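Local coordinates for protein SSD1 (Saccharomyces cerevisiae S288C, PDB 7AM1), which binds mRNA, including its 5' and 3' untranslated regions, and represses translation, as a non-enzymatic pseudonuclease of the RNase II family with an alternative RNA recognition site, at residues 802-814 and 891-903. Residues are numbered along the deposited sequence; the frame is centred on the assembly and turned at random. Where two conformers were deposited one is given.
Sequences YRNSIKNKFRSTA and ILLRAEVGMALPC
Asn808 and Arg894 meet end-on: NH1 and NH2 of the arginine converge on a single atom, the backbone O of Asn808, at 2.7 Å from NH1, with that oxygen in the guanidinium plane. The asparagine amide spans the backbone of Glu896, its ND2 giving a hydrogen bond to Ala895 O at 2.9 Å and its OD1 taking one from Val897 N at 2.8 Å. CG sits between the backbone N and carbonyl carbon (chi1 58°), turning the amide over one face of Arg894, the two planes 18° apart. In one of its two conformers, Arg811 stacks its guanidinium on the opposite face, centres 3.2 Å apart.

Glu896 probably helps this pairing: its OE1 receives Arg894 NH1 at 2.6 Å, from above the carboxylate plane, and in that conformer forms a salt bridge with Arg811 NH2 at 3.1 Å, while Lys809 O holds Arg811 NH1. The one carboxylate probably balances part of both charges. Ile806 CD1 packs against this same oxygen. Beyond the strand end, a nearly straight bond joins Lys807 N to Val897 O (2.9 Å), and Gly898 CA comes within 3.7 Å of Ser805 O.

Second-shell partners are Gly730 O for Arg894 NH2 and Thr905 OG1 for Glu896 OE2. The contact packs the loop preceding helix 814-827 along strand 888-896, which runs between strands 732-741 and 903-908 in a five-stranded antiparallel sheet, its order (3-2-1-4-5) consistent with the OB fold of a DIS3L2-type C-terminal domain. Asn723 of helix 689-725 touches Asn808 and Val897, and helix 175-186 meets Tyr802 and Met899.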
loop_
_atom_site.group_PDB
_atom_site.type_symbol
_atom_site.label_atom_id
_atom_site.label_comp_id
_atom_site.label_asym_id
_atom_site.label_seq_id
_atom_site.Cartn_x
_atom_site.Cartn_y
_atom_site.Cartn_z
ATOM N N TYR A 802 -24.599 -12.249 2.877
ATOM C CA TYR A 802 -23.336 -12.459 3.577
ATOM C C TYR A 802 -23.541 -12.605 5.079
ATOM O O TYR A 802 -22.750 -13.275 5.753
ATOM C CB TYR A 802 -22.399 -11.274 3.317
ATOM C CG TYR A 802 -22.809 -10.075 4.134
ATOM C CD1 TYR A 802 -23.859 -9.266 3.723
ATOM C CD2 TYR A 802 -22.179 -9.771 5.336
ATOM C CE1 TYR A 802 -24.268 -8.184 4.478
ATOM C CE2 TYR A 802 -22.576 -8.683 6.096
ATOM C CZ TYR A 802 -23.621 -7.895 5.661
ATOM O OH TYR A 802 -24.026 -6.815 6.409
ATOM N N ARG A 803 -24.582 -11.969 5.624
ATOM C CA ARG A 803 -24.816 -12.026 7.063
ATOM C C ARG A 803 -24.947 -13.455 7.564
ATOM O O ARG A 803 -24.553 -13.755 8.697
ATOM C CB ARG A 803 -26.081 -11.247 7.423
ATOM C CG ARG A 803 -26.185 -10.904 8.899
ATOM C CD ARG A 803 -27.414 -10.069 9.193
ATOM N NE ARG A 803 -27.097 -8.653 9.074
ATOM C CZ ARG A 803 -26.512 -7.941 10.033
ATOM N NH1 ARG A 803 -26.185 -8.514 11.184
ATOM N NH2 ARG A 803 -26.250 -6.658 9.836
ATOM N N ASN A 804 -25.500 -14.346 6.738
ATOM C CA ASN A 804 -25.724 -15.720 7.169
ATOM C C ASN A 804 -24.416 -16.427 7.491
ATOM O O ASN A 804 -24.397 -17.358 8.303
ATOM C CB ASN A 804 -26.479 -16.478 6.077
ATOM C CG ASN A 804 -27.349 -17.584 6.628
ATOM O OD1 ASN A 804 -28.092 -17.388 7.591
ATOM N ND2 ASN A 804 -27.267 -18.761 6.014
ATOM N N SER A 805 -23.320 -15.998 6.877
ATOM C CA SER A 805 -22.004 -16.581 7.099
ATOM C C SER A 805 -21.193 -15.837 8.154
ATOM O O SER A 805 -20.035 -16.198 8.394
ATOM C CB SER A 805 -21.228 -16.624 5.779
ATOM O OG SER A 805 -20.956 -15.315 5.314
ATOM N N ILE A 806 -21.767 -14.819 8.794
ATOM C CA ILE A 806 -21.051 -14.108 9.844
ATOM C C ILE A 806 -20.962 -14.985 11.080
ATOM O O ILE A 806 -21.977 -15.486 11.584
ATOM C CB ILE A 806 -21.754 -12.779 10.176
ATOM C CG1 ILE A 806 -21.650 -11.808 9.003
ATOM C CG2 ILE A 806 -21.196 -12.187 11.465
ATOM C CD1 ILE A 806 -22.439 -10.529 9.227
ATOM N N LYS A 807 -19.738 -15.198 11.561
ATOM C CA LYS A 807 -19.519 -16.021 12.744
ATOM C C LYS A 807 -19.684 -15.221 14.033
ATOM O O LYS A 807 -20.030 -15.794 15.071
ATOM C CB LYS A 807 -18.137 -16.671 12.663
ATOM C CG LYS A 807 -17.997 -17.629 11.479
ATOM C CD LYS A 807 -16.991 -18.734 11.763
ATOM C CE LYS A 807 -16.899 -19.725 10.606
ATOM N NZ LYS A 807 -16.227 -19.144 9.403
ATOM N N ASN A 808 -19.366 -13.928 14.015
ATOM C CA ASN A 808 -19.463 -13.079 15.205
ATOM C C ASN A 808 -20.742 -12.250 15.104
ATOM O O ASN A 808 -20.724 -11.059 14.796
ATOM C CB ASN A 808 -18.212 -12.215 15.342
ATOM C CG ASN A 808 -17.968 -11.321 14.128
ATOM O OD1 ASN A 808 -18.175 -11.724 12.979
ATOM N ND2 ASN A 808 -17.476 -10.114 14.384
ATOM N N LYS A 809 -21.870 -12.891 15.410
ATOM C CA LYS A 809 -23.170 -12.282 15.157
ATOM C C LYS A 809 -23.658 -11.354 16.268
ATOM O O LYS A 809 -24.570 -10.558 16.023
ATOM C CB LYS A 809 -24.234 -13.369 14.957
ATOM C CG LYS A 809 -24.053 -14.224 13.707
ATOM C CD LYS A 809 -25.353 -14.919 13.332
ATOM C CE LYS A 809 -25.226 -15.665 12.010
ATOM N NZ LYS A 809 -24.327 -16.839 12.157
ATOM N N PHE A 810 -23.061 -11.381 17.455
ATOM C CA PHE A 810 -23.656 -10.679 18.585
ATOM C C PHE A 810 -23.260 -9.207 18.594
ATOM O O PHE A 810 -22.081 -8.865 18.447
ATOM C CB PHE A 810 -23.239 -11.324 19.908
ATOM C CG PHE A 810 -23.627 -10.511 21.109
ATOM C CD1 PHE A 810 -24.958 -10.388 21.475
ATOM C CD2 PHE A 810 -22.668 -9.848 21.851
ATOM C CE1 PHE A 810 -25.324 -9.629 22.566
ATOM C CE2 PHE A 810 -23.025 -9.085 22.944
ATOM C CZ PHE A 810 -24.354 -8.975 23.301
ATOM N N ARG A 811 -24.262 -8.337 18.738
ATOM C CA ARG A 811 -24.059 -6.902 18.882
ATOM C C ARG A 811 -24.832 -6.406 20.093
ATOM O O ARG A 811 -26.040 -6.646 20.205
ATOM C CB ARG A 811 -24.518 -6.124 17.642
ATOM C CG ARG A 811 -23.532 -6.108 16.486
ATOM C CD ARG A 811 -23.751 -7.276 15.554
ATOM N NE ARG A 811 -23.279 -6.971 14.209
ATOM C CZ ARG A 811 -23.397 -7.791 13.171
ATOM N NH1 ARG A 811 -23.973 -8.976 13.321
ATOM N NH2 ARG A 811 -22.936 -7.420 11.982
ATOM N N SER A 812 -24.140 -5.710 20.986
ATOM C CA SER A 812 -24.773 -5.049 22.118
ATOM C C SER A 812 -25.482 -3.773 21.657
ATOM O O SER A 812 -25.353 -3.338 20.511
ATOM C CB SER A 812 -23.740 -4.691 23.181
ATOM O OG SER A 812 -22.959 -3.595 22.738
ATOM N N THR A 813 -26.262 -3.180 22.557
ATOM C CA THR A 813 -26.876 -1.903 22.236
ATOM C C THR A 813 -25.808 -0.805 22.215
ATOM O O THR A 813 -24.746 -0.925 22.834
ATOM C CB THR A 813 -27.930 -1.517 23.271
ATOM O OG1 THR A 813 -27.269 -1.228 24.510
ATOM C CG2 THR A 813 -28.951 -2.634 23.477
ATOM N N ALA A 814 -26.115 0.290 21.513
ATOM C CA ALA A 814 -25.187 1.417 21.451
ATOM C C ALA A 814 -24.882 1.966 22.840
ATOM O O ALA A 814 -23.742 2.355 23.129
ATOM C CB ALA A 814 -25.757 2.523 20.558
ATOM N N ILE A 891 -19.631 6.718 14.871
ATOM C CA ILE A 891 -19.655 5.578 13.963
ATOM C C ILE A 891 -19.483 4.301 14.773
ATOM O O ILE A 891 -18.591 4.214 15.626
ATOM C CB ILE A 891 -18.551 5.683 12.890
ATOM C CG1 ILE A 891 -18.858 6.819 11.908
ATOM C CG2 ILE A 891 -18.371 4.359 12.148
ATOM C CD1 ILE A 891 -20.176 6.678 11.186
ATOM N N LEU A 892 -20.325 3.313 14.495
ATOM C CA LEU A 892 -20.154 1.962 15.012
ATOM C C LEU A 892 -19.227 1.200 14.073
ATOM O O LEU A 892 -19.436 1.193 12.855
ATOM C CB LEU A 892 -21.509 1.265 15.128
ATOM C CG LEU A 892 -22.457 1.894 16.154
ATOM C CD1 LEU A 892 -23.909 1.698 15.751
ATOM C CD2 LEU A 892 -22.206 1.314 17.536
ATOM N N LEU A 893 -18.192 0.583 14.637
ATOM C CA LEU A 893 -17.126 -0.037 13.862
ATOM C C LEU A 893 -16.997 -1.503 14.243
ATOM O O LEU A 893 -16.940 -1.841 15.430
ATOM C CB LEU A 893 -15.794 0.694 14.081
ATOM C CG LEU A 893 -14.539 0.059 13.476
ATOM C CD1 LEU A 893 -14.593 0.062 11.956
ATOM C CD2 LEU A 893 -13.283 0.783 13.963
ATOM N N ARG A 894 -16.987 -2.362 13.226
ATOM C CA ARG A 894 -16.920 -3.800 13.396
ATOM C C ARG A 894 -16.077 -4.428 12.295
ATOM O O ARG A 894 -15.959 -3.891 11.194
ATOM C CB ARG A 894 -18.310 -4.426 13.355
ATOM C CG ARG A 894 -18.714 -5.100 14.610
ATOM C CD ARG A 894 -20.144 -5.560 14.468
ATOM N NE ARG A 894 -20.253 -6.714 13.584
ATOM C CZ ARG A 894 -20.292 -7.976 14.002
ATOM N NH1 ARG A 894 -20.396 -8.956 13.115
ATOM N NH2 ARG A 894 -20.233 -8.262 15.297
ATOM N N ALA A 895 -15.530 -5.604 12.602
ATOM C CA ALA A 895 -14.933 -6.506 11.620
ATOM C C ALA A 895 -15.807 -7.758 11.533
ATOM O O ALA A 895 -15.888 -8.530 12.496
ATOM C CB ALA A 895 -13.495 -6.864 11.997
ATOM N N GLU A 896 -16.469 -7.953 10.386
ATOM C CA GLU A 896 -17.294 -9.138 10.165
ATOM C C GLU A 896 -16.377 -10.332 9.917
ATOM O O GLU A 896 -15.562 -10.306 8.989
ATOM C CB GLU A 896 -18.217 -8.971 8.957
ATOM C CG GLU A 896 -18.927 -7.643 8.815
ATOM C CD GLU A 896 -20.050 -7.451 9.802
ATOM O OE1 GLU A 896 -20.350 -8.391 10.566
ATOM O OE2 GLU A 896 -20.634 -6.347 9.806
ATOM N N VAL A 897 -16.496 -11.369 10.736
ATOM C CA VAL A 897 -15.661 -12.557 10.608
ATOM C C VAL A 897 -16.444 -13.625 9.858
ATOM O O VAL A 897 -17.646 -13.807 10.088
ATOM C CB VAL A 897 -15.225 -13.067 11.995
ATOM C CG1 VAL A 897 -14.460 -14.375 11.870
ATOM C CG2 VAL A 897 -14.391 -12.008 12.701
ATOM N N GLY A 898 -15.756 -14.348 8.971
ATOM C CA GLY A 898 -16.396 -15.388 8.186
ATOM C C GLY A 898 -15.689 -15.752 6.893
ATOM O O GLY A 898 -15.661 -16.927 6.516
ATOM N N MET A 899 -15.148 -14.758 6.190
ATOM C CA MET A 899 -14.428 -14.975 4.943
ATOM C C MET A 899 -12.941 -15.217 5.204
ATOM O O MET A 899 -12.445 -15.062 6.322
ATOM C CB MET A 899 -14.608 -13.774 4.008
ATOM C CG MET A 899 -16.058 -13.363 3.851
ATOM S SD MET A 899 -17.026 -14.538 2.893
ATOM C CE MET A 899 -18.646 -13.786 3.042
ATOM N N ALA A 900 -12.218 -15.568 4.133
ATOM C CA ALA A 900 -10.770 -15.722 4.238
ATOM C C ALA A 900 -10.154 -14.487 4.872
ATOM O O ALA A 900 -9.207 -14.580 5.663
ATOM C CB ALA A 900 -10.158 -15.974 2.859
ATOM N N LEU A 901 -10.679 -13.319 4.526
ATOM C CA LEU A 901 -10.271 -12.083 5.143
ATOM C C LEU A 901 -11.472 -11.461 5.841
ATOM O O LEU A 901 -12.580 -11.479 5.295
ATOM C CB LEU A 901 -9.715 -11.110 4.097
ATOM C CG LEU A 901 -8.565 -11.642 3.234
ATOM C CD1 LEU A 901 -8.085 -10.564 2.271
ATOM C CD2 LEU A 901 -7.412 -12.155 4.095
ATOM N N PRO A 902 -11.296 -10.911 7.036
ATOM C CA PRO A 902 -12.409 -10.223 7.693
ATOM C C PRO A 902 -12.766 -8.947 6.947
ATOM O O PRO A 902 -11.977 -8.399 6.174
ATOM C CB PRO A 902 -11.873 -9.931 9.096
ATOM C CG PRO A 902 -10.379 -9.877 8.918
ATOM C CD PRO A 902 -10.067 -10.886 7.852
ATOM N N CYS A 903 -13.979 -8.469 7.205
ATOM C CA CYS A 903 -14.527 -7.309 6.514
ATOM C C CYS A 903 -14.844 -6.234 7.539
ATOM O O CYS A 903 -15.706 -6.428 8.402
ATOM C CB CYS A 903 -15.787 -7.698 5.739
ATOM S SG CYS A 903 -15.509 -9.003 4.523
#